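Local coordinates for uncharacterized protein AsqI (Emericella nidulans, PDB 5YY3) that converts 4'-methoxycyclopenin into 4'-methoxyviridicatin in aspoquinolone biosynthesis, acting as a zinc-dependent cyclopenase of the tyrosinase family, at residues K67-Y72 with I112-M117; H168-L173 with W232-V237; A252-L257 with M456-K461; A420-S425 with V471-C476; T488-L493 with R512-L517. One frame throughout, in Å; residues are numbered along the deposited sequence.

How the contacts relate
Contact 1 sets the loop 67-72 against the start of helix 114-127, in the helical part. Contacts 4 and 5 lie in the Ig-like part, their centres about 58 and 49 Å from that of contact 1 and across the centre of the chain. Contact 2 is also in the hemocyanin-type region, and contact 3 ties that region to the Ig-like one; these two have centres about 17 Å apart, meet through A171 and K459, and both border the second subunit. Contacts 4 and 5 have centres about 10 Å apart and share a hydrophobic filling of V422, V471, L489 and L491. Contacts 1, 2 and 3 come in series, while the segments of 3 and 4 alternate.

Contact 1: K67-Y72 with I112-M117; sequences KDHKPY and INPELM
I112 meets H69 through its carbonyl: I112 O lies 3.4 Å from H69 CD2, at an oblique position to the imidazole. The next residue, N113, works in two directions at once. Its CG stands anti to the backbone N (chi1 -176°), which carries the amide out toward the loop, and ND2 donates to K70 O over 3.1 Å with an angle of 156° at the hydrogen; K70 O lies close to the plane of the amide. The same ND2 also bonds T381 OG1, so the nitrogen is held by two acceptors. OD1 turns back to the helix, taking L116 N at 3.1 Å and, more weakly, E115 N. This makes N113 the N-cap of helix 114-127, and one amide group thus both caps the first turn of the helix and pins the 67-72 loop to it. P114 follows with its ring against H69: CD sits 3.4 Å from the imidazole centroid, almost on the ring normal, a CH-pi contact. Over the other face of H69 is D68 OD1, 4.2 Å above the ring plane, and H69 ND1 bonds to Q66 N. E115 comes up to the edge of the Y72 ring, CG lying 3.6 Å from CD2, while its carboxylate reaches R118 in a salt bridge. L116 then lies over the face of that ring, CB 3.8 Å from its centroid. The Y72 hydroxyl bonds D119, farther along helix 114-127, and the Y72 side chain is about 10 Å from that of H190, a zinc ligand.

Contact 2: H168-L173 with W232-V237; sequences HGHALL and WSLPLV
An imidazole nitrogen closes this contact on a proline carbonyl: H170 NE2 donates to P235 O over 2.8 Å, with an angle of 169° at the hydrogen. The oxygen lies in the plane of the imidazole, so the ring presents its edge, but the nitrogen approaches the carbonyl from 32° out of that group's own plane. P235 O has a second partner in S229 OG. The direction of the bond places a proton on NE2 and fixes the turn of the ring, which comes off a type II' beta turn running from H168 to A171, with G169 at positive phi. H170 CD2 also rests on L234 CB at 4.0 Å, the two side chains running past one another, headed opposite ways.

Next to this polar clasp is a small apolar patch. L234 CD1 meets L173 at its branch carbon CG, 4.0 Å away, the two leucines pointing at each other. L173 CD2 bears obliquely on the indole of W232, 3.6 Å from CD1, while L172 CB approaches L234 CD1 from another side at 4.3 Å. W232 NE1 bonds Y175 OH, and R645 makes a cation-pi contact with the indole. On the outside, A164 of the second subunit packs on L172 and W232.

S233 has positive phi and is the C-prime residue of a Schellman motif, so W232-V237 is the exit of helix 210-231. The turn of 168-173 leads directly into helix 174-177, and the contact thereby fastens the start of one helix to the end of the other.

Contact 3: A252-L257 with M456-K461; sequences APISSL and MESKAK
M456 crosses L257 and touches S256 at the seam where the hemocyanin-type helical region meets the Ig-like domain, joining a loop that follows helix 210-231 to one that precedes strand 461-475. The methionine leaves a backbone of positive phi, and its chain bends at chi2 (-53°), which swings the sulfur onto the other loop. SD lies 3.7 Å from L257 CD2, with the two side chains passing slantwise, and M456 CG approaches the same methyl. S256 meets the sulfur through carbon: its CB is 3.4 Å from SD and 3.6 Å from M456 CE. SD thus touches carbons of two consecutive residues of 252-257, and no hydrogen bond spans the two loops.

I254 lies over the backbone of 456-458. The modelled approach of its CD1 to M456 O is too short to be trusted, and with chi1 at -24° the position of the side chain is best taken as approximate. With that caution, CD1 passes the backbone of M456 and E457 and comes roughly 3.8 Å from S458 CB. The M456 oxygen itself has a polar partner in R389 NH1.

The polar side chains of 456-461 are mostly engaged elsewhere in the fold. S458 OG bonds D178, and E457 OE1 bonds Y541. K459 reaches E160 in a salt bridge and, by a hydrogen bond, A171 O, which belongs to contact 2, while K461 also pairs with D179 and D181. Within the loop, K461 NZ meets E457 OE2 at 2.8 Å, on the syn lone pair of that oxygen.

Contact 4: A420-S425 with V471-C476; sequences AEVVLS and VQVKSC
V473 wedges between V422 and L424 across two antiparallel strands of the Ig-like domain. Its CB lies 4.1 Å from L424 CD2. From there the branches part: CG1, anti to the backbone N (chi1 -174°), reaches V422 CG2 at 3.6 Å, while CG2 meets L424 CD2 at 3.5 Å. L424 lies beside V473 pointing the same way, and V422 passes it aslant, so one valine touches two side chains on the same face of the other strand.

Beneath this apolar row the backbones are laced together. V423 pairs with K474 and S425 with Q472 as hydrogen-bonded pairs; V423 N to K474 O is 2.7 Å with an angle of 168° at the hydrogen, and Q472 N to S425 O is 2.8 Å. At the end of the pairing, C476 N makes a weak bond to E421 O, which also accepts a hydrogen bond from Q487 NE2. The S475 hydroxyl has its partner in Q487 OE1.

V422, L424, V471 and V473 form the apolar part of the inner face. It packs on L489 and L491 of strand 487-497 and L517 of strand 508-517, while strand 571-580 offers C577 and A579 and strand 523-528 continues the sheet beside 461-475.

Contact 5: T488-L493 with R512-L517; sequences TLTLRL and RATVQL
A513 O takes the straightest bond of the pair: L491 N donates to it over 2.7 Å, with an angle of 177° at the hydrogen, and T490 CA adds a CA-H...O contact at 3.4 Å. L489 O is held likewise, by V515 N at 2.7 Å and by T514 CA. L489 with V515 and L491 with A513 are the hydrogen-bonded pairs of this antiparallel beta hairpin.

On one face, L491 CD1 meets V515 CG2 at 3.5 Å. L489, its CG between the backbone N and the carbonyl carbon (chi1 57°), lies beside V515, pointing the same way, with CD1 4.0 Å from V515 CB, and its CD2 faces L517 CD1.

On the other face, R492 and R512 run side by side with guanidinium planes 51° apart. R512 CG and, toward the rim, T490 CG2 lie over one face of the R492 group, 3.6 Å from each other. D598 forms a salt bridge with R492 NH1 and a long, weak ion pair with R512, which probably offsets the proximity of the two charges; D582 binds R492 NH2 and T490 OG1.

Strand 571-580 flanks 487-497, and the leucine face packs on W469 and V471 of strand 461-475 and I523 of strand 523-528, an arrangement consistent with the interior of an Ig-like sandwich.

Contact 1: K67-Y72 with I112-M117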
# COMPACT_ATOMS: atom_id res chain seq x y z
N LYS A 67 -22.53 38.21 -13.79
CA LYS A 67 -22.01 38.07 -15.15
C LYS A 67 -21.68 39.40 -15.85
O LYS A 67 -21.03 39.40 -16.89
CB LYS A 67 -22.99 37.25 -16.00
CG LYS A 67 -23.86 38.08 -16.93
CD LYS A 67 -24.27 37.26 -18.16
CE LYS A 67 -25.31 37.99 -19.02
NZ LYS A 67 -26.61 38.16 -18.31
N ASP A 68 -22.11 40.52 -15.27
CA ASP A 68 -21.82 41.82 -15.87
C ASP A 68 -20.54 42.41 -15.30
O ASP A 68 -19.96 43.34 -15.88
CB ASP A 68 -22.98 42.79 -15.64
CG ASP A 68 -22.99 43.33 -14.23
OD1 ASP A 68 -23.19 42.52 -13.29
OD2 ASP A 68 -22.80 44.55 -14.06
N HIS A 69 -20.11 41.88 -14.16
CA HIS A 69 -18.89 42.35 -13.50
C HIS A 69 -17.69 42.11 -14.40
O HIS A 69 -17.52 41.02 -14.94
CB HIS A 69 -18.69 41.66 -12.15
CG HIS A 69 -19.54 42.22 -11.05
ND1 HIS A 69 -20.34 41.42 -10.26
CD2 HIS A 69 -19.71 43.48 -10.61
CE1 HIS A 69 -20.97 42.18 -9.37
NE2 HIS A 69 -20.60 43.44 -9.56
N LYS A 70 -16.89 43.16 -14.59
CA LYS A 70 -15.62 43.04 -15.29
C LYS A 70 -14.81 41.95 -14.61
O LYS A 70 -14.76 41.89 -13.38
CB LYS A 70 -14.88 44.39 -15.26
CG LYS A 70 -13.46 44.35 -15.77
CD LYS A 70 -12.85 45.75 -15.82
CE LYS A 70 -13.79 46.74 -16.50
NZ LYS A 70 -13.08 47.99 -16.93
N PRO A 71 -14.21 41.04 -15.39
CA PRO A 71 -13.53 39.90 -14.77
C PRO A 71 -12.27 40.28 -13.99
O PRO A 71 -11.56 41.24 -14.35
CB PRO A 71 -13.19 39.01 -15.97
CG PRO A 71 -13.10 39.96 -17.13
CD PRO A 71 -14.16 40.99 -16.86
N TYR A 72 -12.02 39.53 -12.92
CA TYR A 72 -10.91 39.81 -12.01
C TYR A 72 -10.06 38.56 -11.80
O TYR A 72 -10.58 37.45 -11.70
CB TYR A 72 -11.46 40.33 -10.66
CG TYR A 72 -10.42 40.54 -9.57
CD1 TYR A 72 -9.49 41.57 -9.66
CD2 TYR A 72 -10.38 39.72 -8.44
CE1 TYR A 72 -8.55 41.77 -8.66
CE2 TYR A 72 -9.45 39.91 -7.45
CZ TYR A 72 -8.54 40.93 -7.55
OH TYR A 72 -7.61 41.12 -6.56
N ILE A 112 -18.07 47.58 -9.81
CA ILE A 112 -16.73 47.02 -9.64
C ILE A 112 -16.86 45.57 -9.15
O ILE A 112 -17.81 45.22 -8.43
CB ILE A 112 -15.89 47.85 -8.67
CG1 ILE A 112 -14.40 47.53 -8.83
CG2 ILE A 112 -16.33 47.65 -7.23
CD1 ILE A 112 -13.51 48.57 -8.19
N ASN A 113 -15.94 44.72 -9.59
CA ASN A 113 -15.93 43.30 -9.22
C ASN A 113 -15.84 43.10 -7.70
O ASN A 113 -14.91 43.63 -7.07
CB ASN A 113 -14.77 42.60 -9.93
CG ASN A 113 -14.74 41.10 -9.70
OD1 ASN A 113 -14.49 40.64 -8.58
ND2 ASN A 113 -14.97 40.33 -10.76
N PRO A 114 -16.79 42.34 -7.11
CA PRO A 114 -16.86 42.10 -5.66
C PRO A 114 -15.65 41.35 -5.10
O PRO A 114 -15.29 41.58 -3.95
CB PRO A 114 -18.13 41.24 -5.51
CG PRO A 114 -18.90 41.44 -6.74
CD PRO A 114 -17.89 41.68 -7.83
N GLU A 115 -15.05 40.47 -5.89
CA GLU A 115 -13.86 39.75 -5.45
C GLU A 115 -12.72 40.73 -5.35
O GLU A 115 -11.93 40.70 -4.40
CB GLU A 115 -13.52 38.61 -6.41
CG GLU A 115 -12.26 37.81 -6.04
CD GLU A 115 -12.39 37.06 -4.73
OE1 GLU A 115 -13.48 36.51 -4.44
OE2 GLU A 115 -11.39 36.98 -3.99
N LEU A 116 -12.63 41.62 -6.34
CA LEU A 116 -11.66 42.70 -6.30
C LEU A 116 -11.89 43.51 -5.03
O LEU A 116 -10.95 43.82 -4.30
CB LEU A 116 -11.77 43.57 -7.55
CG LEU A 116 -10.70 44.65 -7.79
CD1 LEU A 116 -10.71 45.07 -9.25
CD2 LEU A 116 -10.88 45.88 -6.88
N MET A 117 -13.15 43.86 -4.78
CA MET A 117 -13.49 44.66 -3.60
C MET A 117 -13.12 43.95 -2.30
O MET A 117 -12.63 44.59 -1.37
CB MET A 117 -14.99 45.00 -3.58
CG MET A 117 -15.37 45.95 -2.46
SD MET A 117 -14.36 47.45 -2.51
CE MET A 117 -14.17 47.74 -0.78

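Contact 2: H168-L173 with W232-V237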
# COMPACT_ATOMS: atom_id res chain seq x y z
N HIS A 168 -3.50 8.86 -3.66
CA HIS A 168 -2.14 8.73 -4.18
C HIS A 168 -1.34 9.97 -3.80
O HIS A 168 -1.89 10.90 -3.22
CB HIS A 168 -2.14 8.53 -5.70
CG HIS A 168 -2.85 7.28 -6.14
ND1 HIS A 168 -2.33 6.01 -5.92
CD2 HIS A 168 -4.05 7.09 -6.74
CE1 HIS A 168 -3.17 5.10 -6.39
NE2 HIS A 168 -4.23 5.73 -6.89
N GLY A 169 -0.05 9.98 -4.11
CA GLY A 169 0.80 11.12 -3.82
C GLY A 169 0.75 11.55 -2.37
O GLY A 169 0.98 10.75 -1.45
N HIS A 170 0.45 12.83 -2.15
CA HIS A 170 0.36 13.38 -0.81
C HIS A 170 -1.11 13.65 -0.43
O HIS A 170 -1.39 14.59 0.31
CB HIS A 170 1.19 14.66 -0.70
CG HIS A 170 2.67 14.44 -0.71
ND1 HIS A 170 3.43 14.51 -1.87
CD2 HIS A 170 3.54 14.17 0.29
CE1 HIS A 170 4.70 14.28 -1.58
NE2 HIS A 170 4.80 14.08 -0.27
N ALA A 171 -2.03 12.84 -0.95
CA ALA A 171 -3.45 13.04 -0.65
C ALA A 171 -3.74 12.90 0.84
O ALA A 171 -4.65 13.56 1.37
CB ALA A 171 -4.31 12.08 -1.45
N LEU A 172 -2.99 12.06 1.54
CA LEU A 172 -3.25 11.85 2.96
C LEU A 172 -3.06 13.14 3.77
O LEU A 172 -3.68 13.30 4.83
CB LEU A 172 -2.36 10.73 3.51
CG LEU A 172 -2.78 9.29 3.14
CD1 LEU A 172 -1.83 8.26 3.77
CD2 LEU A 172 -4.23 9.01 3.54
N LEU A 173 -2.22 14.04 3.27
CA LEU A 173 -1.89 15.30 3.96
C LEU A 173 -2.98 16.36 3.82
O LEU A 173 -2.87 17.47 4.33
CB LEU A 173 -0.58 15.87 3.44
CG LEU A 173 0.62 14.96 3.72
CD1 LEU A 173 1.91 15.63 3.23
CD2 LEU A 173 0.67 14.67 5.22
N TRP A 232 4.12 10.52 8.13
CA TRP A 232 3.35 9.47 7.49
C TRP A 232 4.23 8.63 6.57
O TRP A 232 3.73 7.79 5.83
CB TRP A 232 2.19 10.07 6.71
CG TRP A 232 1.24 10.81 7.58
CD1 TRP A 232 1.16 12.16 7.75
CD2 TRP A 232 0.20 10.24 8.39
NE1 TRP A 232 0.14 12.48 8.61
CE2 TRP A 232 -0.47 11.32 9.02
CE3 TRP A 232 -0.23 8.93 8.65
CZ2 TRP A 232 -1.55 11.12 9.89
CZ3 TRP A 232 -1.30 8.73 9.53
CH2 TRP A 232 -1.95 9.82 10.13
N SER A 233 5.53 8.90 6.60
CA SER A 233 6.51 8.20 5.77
C SER A 233 6.29 8.47 4.29
O SER A 233 6.62 7.62 3.46
CB SER A 233 6.47 6.69 6.03
OG SER A 233 7.14 6.37 7.25
N LEU A 234 5.77 9.65 3.95
CA LEU A 234 5.58 10.05 2.56
C LEU A 234 6.84 10.76 2.02
O LEU A 234 7.69 11.18 2.78
CB LEU A 234 4.35 10.94 2.43
CG LEU A 234 3.05 10.31 2.94
CD1 LEU A 234 1.88 11.29 2.85
CD2 LEU A 234 2.76 9.06 2.15
N PRO A 235 6.96 10.86 0.69
CA PRO A 235 8.18 11.50 0.20
C PRO A 235 8.30 12.99 0.53
O PRO A 235 7.30 13.67 0.82
CB PRO A 235 8.11 11.28 -1.32
CG PRO A 235 6.80 10.70 -1.61
CD PRO A 235 6.26 10.10 -0.36
N LEU A 236 9.52 13.48 0.50
CA LEU A 236 9.76 14.91 0.61
C LEU A 236 9.23 15.57 -0.66
O LEU A 236 9.04 14.92 -1.69
CB LEU A 236 11.25 15.19 0.80
CG LEU A 236 11.94 14.78 2.12
CD1 LEU A 236 13.45 14.94 2.02
CD2 LEU A 236 11.40 15.55 3.32
N VAL A 237 8.96 16.87 -0.59
CA VAL A 237 8.41 17.59 -1.73
C VAL A 237 9.45 17.85 -2.82
O VAL A 237 10.57 18.28 -2.52
CB VAL A 237 7.79 18.91 -1.29
CG1 VAL A 237 7.64 19.86 -2.45
CG2 VAL A 237 6.45 18.66 -0.60

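Contact 3: A252-L257 with M456-K461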
# COMPACT_ATOMS: atom_id res chain seq x y z
N ALA A 252 -8.03 17.98 -6.88
CA ALA A 252 -9.43 18.37 -6.88
C ALA A 252 -9.79 19.00 -5.55
O ALA A 252 -9.63 18.36 -4.51
CB ALA A 252 -10.31 17.16 -7.17
N PRO A 253 -10.30 20.25 -5.56
CA PRO A 253 -10.69 20.90 -4.31
C PRO A 253 -11.73 20.04 -3.56
O PRO A 253 -12.42 19.28 -4.23
CB PRO A 253 -11.29 22.24 -4.77
CG PRO A 253 -10.79 22.45 -6.14
CD PRO A 253 -10.59 21.09 -6.73
N ILE A 254 -11.81 20.14 -2.23
CA ILE A 254 -12.82 19.34 -1.51
C ILE A 254 -14.20 19.68 -2.03
O ILE A 254 -14.51 20.86 -2.26
CB ILE A 254 -12.87 19.56 -0.00
CG1 ILE A 254 -11.56 20.07 0.53
CG2 ILE A 254 -13.28 18.26 0.71
CD1 ILE A 254 -11.63 20.16 1.99
N SER A 255 -15.01 18.64 -2.17
CA SER A 255 -16.20 18.67 -3.01
C SER A 255 -17.06 19.93 -2.81
O SER A 255 -17.64 20.44 -3.75
CB SER A 255 -17.01 17.42 -2.76
OG SER A 255 -16.12 16.36 -2.44
N SER A 256 -17.10 20.44 -1.59
CA SER A 256 -17.92 21.61 -1.32
C SER A 256 -17.41 22.84 -2.10
O SER A 256 -18.19 23.71 -2.46
CB SER A 256 -17.95 21.88 0.20
OG SER A 256 -18.05 20.65 0.94
N LEU A 257 -16.11 22.88 -2.39
CA LEU A 257 -15.47 24.01 -3.05
C LEU A 257 -15.44 23.88 -4.57
O LEU A 257 -15.13 24.85 -5.27
CB LEU A 257 -14.02 24.19 -2.56
CG LEU A 257 -13.75 24.54 -1.10
CD1 LEU A 257 -12.26 24.53 -0.84
CD2 LEU A 257 -14.34 25.89 -0.76
N MET A 456 -14.87 23.42 5.37
CA MET A 456 -14.03 23.01 4.24
C MET A 456 -12.78 22.20 4.60
O MET A 456 -11.76 22.32 3.94
CB MET A 456 -13.61 24.24 3.42
CG MET A 456 -14.80 25.03 2.88
SD MET A 456 -15.95 23.98 1.96
CE MET A 456 -17.55 24.68 2.37
N GLU A 457 -12.87 21.37 5.63
CA GLU A 457 -11.75 20.51 6.03
C GLU A 457 -11.94 19.09 5.51
O GLU A 457 -13.05 18.69 5.15
CB GLU A 457 -11.59 20.50 7.55
CG GLU A 457 -11.33 21.87 8.14
CD GLU A 457 -11.10 21.83 9.64
OE1 GLU A 457 -11.78 21.06 10.34
OE2 GLU A 457 -10.23 22.57 10.13
N SER A 458 -10.86 18.32 5.44
CA SER A 458 -10.96 16.95 4.96
C SER A 458 -10.09 16.00 5.77
O SER A 458 -9.06 16.40 6.31
CB SER A 458 -10.60 16.87 3.48
OG SER A 458 -9.32 17.44 3.24
N LYS A 459 -10.55 14.75 5.85
CA LYS A 459 -9.79 13.60 6.37
C LYS A 459 -9.58 13.61 7.90
O LYS A 459 -9.71 12.57 8.53
CB LYS A 459 -8.44 13.49 5.65
CG LYS A 459 -8.58 13.10 4.16
CD LYS A 459 -7.35 12.31 3.68
CE LYS A 459 -7.48 11.88 2.21
NZ LYS A 459 -7.69 13.05 1.28
N ALA A 460 -9.25 14.76 8.47
CA ALA A 460 -9.06 14.89 9.92
C ALA A 460 -8.93 16.36 10.34
O ALA A 460 -8.77 17.24 9.50
CB ALA A 460 -7.83 14.11 10.38
N LYS A 461 -9.04 16.59 11.64
CA LYS A 461 -8.67 17.86 12.25
C LYS A 461 -7.57 17.58 13.27
O LYS A 461 -7.84 16.95 14.29
CB LYS A 461 -9.87 18.53 12.95
CG LYS A 461 -9.52 19.84 13.67
CD LYS A 461 -9.13 20.92 12.66
CE LYS A 461 -8.83 22.25 13.32
NZ LYS A 461 -8.80 23.38 12.34

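Contact 4: A420-S425 with V471-C476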
# COMPACT_ATOMS: atom_id res chain seq x y z
N ALA A 420 24.09 35.22 24.72
CA ALA A 420 23.85 35.79 26.04
C ALA A 420 24.84 35.20 27.04
O ALA A 420 25.22 34.03 26.92
CB ALA A 420 22.42 35.54 26.50
N GLU A 421 25.26 36.00 28.02
CA GLU A 421 26.20 35.53 29.02
C GLU A 421 25.45 34.69 30.05
O GLU A 421 25.12 35.13 31.16
CB GLU A 421 26.92 36.71 29.68
CG GLU A 421 28.20 37.16 28.97
CD GLU A 421 28.64 38.55 29.40
OE1 GLU A 421 27.97 39.52 28.99
OE2 GLU A 421 29.64 38.68 30.15
N VAL A 422 25.21 33.45 29.66
CA VAL A 422 24.32 32.60 30.40
C VAL A 422 24.69 31.15 30.12
O VAL A 422 25.28 30.85 29.08
CB VAL A 422 22.86 32.94 30.02
CG1 VAL A 422 22.08 31.72 29.48
CG2 VAL A 422 22.16 33.60 31.17
N VAL A 423 24.39 30.26 31.05
CA VAL A 423 24.57 28.84 30.79
C VAL A 423 23.21 28.19 30.76
O VAL A 423 22.47 28.29 31.74
CB VAL A 423 25.44 28.15 31.85
CG1 VAL A 423 25.41 26.63 31.68
CG2 VAL A 423 26.88 28.67 31.78
N LEU A 424 22.87 27.56 29.63
CA LEU A 424 21.62 26.81 29.51
C LEU A 424 21.83 25.34 29.80
O LEU A 424 22.87 24.77 29.45
CB LEU A 424 21.01 26.96 28.11
CG LEU A 424 20.46 28.32 27.67
CD1 LEU A 424 19.63 28.21 26.37
CD2 LEU A 424 19.65 28.96 28.78
N SER A 425 20.83 24.71 30.40
CA SER A 425 20.88 23.27 30.63
C SER A 425 19.47 22.74 30.82
O SER A 425 18.53 23.51 31.01
CB SER A 425 21.74 22.93 31.86
OG SER A 425 21.06 23.27 33.05
N VAL A 471 13.46 25.19 30.58
CA VAL A 471 14.89 25.13 30.42
C VAL A 471 15.52 25.81 31.64
O VAL A 471 14.91 26.67 32.29
CB VAL A 471 15.35 25.81 29.10
CG1 VAL A 471 15.13 27.30 29.17
CG2 VAL A 471 16.83 25.50 28.78
N GLN A 472 16.74 25.40 31.96
CA GLN A 472 17.42 25.96 33.10
C GLN A 472 18.39 27.03 32.62
O GLN A 472 19.15 26.82 31.67
CB GLN A 472 18.13 24.86 33.87
CG GLN A 472 18.58 25.24 35.24
CD GLN A 472 19.15 24.04 36.00
OE1 GLN A 472 18.54 22.96 36.02
NE2 GLN A 472 20.33 24.22 36.59
N VAL A 473 18.34 28.19 33.27
CA VAL A 473 19.19 29.32 32.89
C VAL A 473 19.98 29.81 34.10
O VAL A 473 19.41 30.07 35.17
CB VAL A 473 18.35 30.48 32.32
CG1 VAL A 473 19.24 31.59 31.80
CG2 VAL A 473 17.36 29.97 31.26
N LYS A 474 21.30 29.93 33.95
CA LYS A 474 22.13 30.46 35.02
C LYS A 474 23.10 31.50 34.48
O LYS A 474 23.75 31.29 33.46
CB LYS A 474 22.90 29.34 35.73
CG LYS A 474 23.69 29.83 36.95
CD LYS A 474 24.30 28.68 37.72
CE LYS A 474 25.09 29.17 38.93
NZ LYS A 474 26.18 28.23 39.24
N SER A 475 23.20 32.62 35.18
CA SER A 475 23.99 33.72 34.65
C SER A 475 25.47 33.43 34.72
O SER A 475 25.94 32.61 35.51
CB SER A 475 23.68 35.03 35.36
OG SER A 475 24.47 36.08 34.83
N CYS A 476 26.19 34.17 33.90
CA CYS A 476 27.55 33.89 33.50
C CYS A 476 28.25 35.27 33.40
O CYS A 476 29.48 35.38 33.26
CB CYS A 476 27.51 33.08 32.18
SG CYS A 476 28.98 32.90 31.18

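Contact 5: T488-L493 with R512-L517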
# COMPACT_ATOMS: atom_id res chain seq x y z
N THR A 488 18.94 40.77 30.91
CA THR A 488 17.84 40.43 30.03
C THR A 488 18.34 39.69 28.80
O THR A 488 19.21 40.17 28.10
CB THR A 488 17.07 41.66 29.61
OG1 THR A 488 16.33 42.14 30.74
CG2 THR A 488 16.10 41.33 28.47
N LEU A 489 17.79 38.51 28.55
CA LEU A 489 18.18 37.71 27.39
C LEU A 489 16.95 37.13 26.72
O LEU A 489 15.85 37.21 27.25
CB LEU A 489 19.15 36.61 27.82
CG LEU A 489 18.53 35.73 28.90
CD1 LEU A 489 18.13 34.36 28.36
CD2 LEU A 489 19.42 35.63 30.13
N THR A 490 17.13 36.57 25.54
CA THR A 490 16.03 35.99 24.79
C THR A 490 16.31 34.51 24.53
O THR A 490 17.40 34.14 24.08
CB THR A 490 15.78 36.73 23.46
OG1 THR A 490 15.39 38.08 23.73
CG2 THR A 490 14.67 36.04 22.64
N LEU A 491 15.33 33.67 24.85
CA LEU A 491 15.42 32.22 24.62
C LEU A 491 14.71 31.90 23.31
O LEU A 491 13.55 32.27 23.12
CB LEU A 491 14.78 31.44 25.77
CG LEU A 491 15.46 31.52 27.14
CD1 LEU A 491 14.69 30.70 28.12
CD2 LEU A 491 16.90 31.04 27.05
N ARG A 492 15.42 31.21 22.42
CA ARG A 492 14.86 30.86 21.12
C ARG A 492 14.76 29.35 20.96
O ARG A 492 15.78 28.65 20.94
CB ARG A 492 15.71 31.46 20.00
CG ARG A 492 15.95 32.94 20.15
CD ARG A 492 16.97 33.43 19.17
NE ARG A 492 17.14 34.86 19.29
CZ ARG A 492 16.46 35.75 18.58
NH1 ARG A 492 15.57 35.35 17.69
NH2 ARG A 492 16.67 37.05 18.77
N LEU A 493 13.53 28.86 20.83
CA LEU A 493 13.28 27.42 20.76
C LEU A 493 12.88 26.93 19.36
O LEU A 493 11.94 27.46 18.74
CB LEU A 493 12.18 27.04 21.76
CG LEU A 493 11.65 25.60 21.66
CD1 LEU A 493 12.65 24.61 22.19
CD2 LEU A 493 10.31 25.46 22.35
N ARG A 512 9.90 32.05 21.16
CA ARG A 512 10.89 33.09 21.42
C ARG A 512 10.46 33.83 22.68
O ARG A 512 9.36 34.39 22.71
CB ARG A 512 11.00 34.07 20.25
CG ARG A 512 12.25 34.89 20.27
CD ARG A 512 12.04 36.25 19.62
NE ARG A 512 11.53 36.15 18.26
CZ ARG A 512 10.48 36.83 17.80
NH1 ARG A 512 9.84 37.68 18.61
NH2 ARG A 512 10.09 36.68 16.55
N ALA A 513 11.29 33.82 23.72
CA ALA A 513 10.85 34.37 24.99
C ALA A 513 11.95 35.11 25.74
O ALA A 513 13.08 34.63 25.89
CB ALA A 513 10.28 33.27 25.87
N THR A 514 11.59 36.29 26.23
CA THR A 514 12.49 37.10 27.03
C THR A 514 12.61 36.54 28.44
O THR A 514 11.62 36.13 29.05
CB THR A 514 12.02 38.56 27.06
OG1 THR A 514 12.18 39.14 25.76
CG2 THR A 514 12.82 39.37 28.06
N VAL A 515 13.82 36.48 28.95
CA VAL A 515 14.01 36.12 30.34
C VAL A 515 14.77 37.24 31.03
O VAL A 515 15.69 37.81 30.45
CB VAL A 515 14.76 34.79 30.48
CG1 VAL A 515 15.07 34.50 31.93
CG2 VAL A 515 13.92 33.67 29.90
N GLN A 516 14.36 37.57 32.24
CA GLN A 516 15.07 38.57 33.01
C GLN A 516 15.64 37.94 34.28
O GLN A 516 14.89 37.37 35.09
CB GLN A 516 14.14 39.74 33.35
CG GLN A 516 14.87 40.96 33.86
CD GLN A 516 13.92 42.01 34.42
OE1 GLN A 516 13.67 43.03 33.78
NE2 GLN A 516 13.39 41.77 35.64
N LEU A 517 16.95 38.01 34.45
CA LEU A 517 17.58 37.48 35.65
C LEU A 517 17.91 38.60 36.62
O LEU A 517 18.29 39.71 36.22
CB LEU A 517 18.84 36.68 35.30
CG LEU A 517 18.67 35.52 34.30
CD1 LEU A 517 19.96 34.74 34.15
CD2 LEU A 517 17.51 34.61 34.73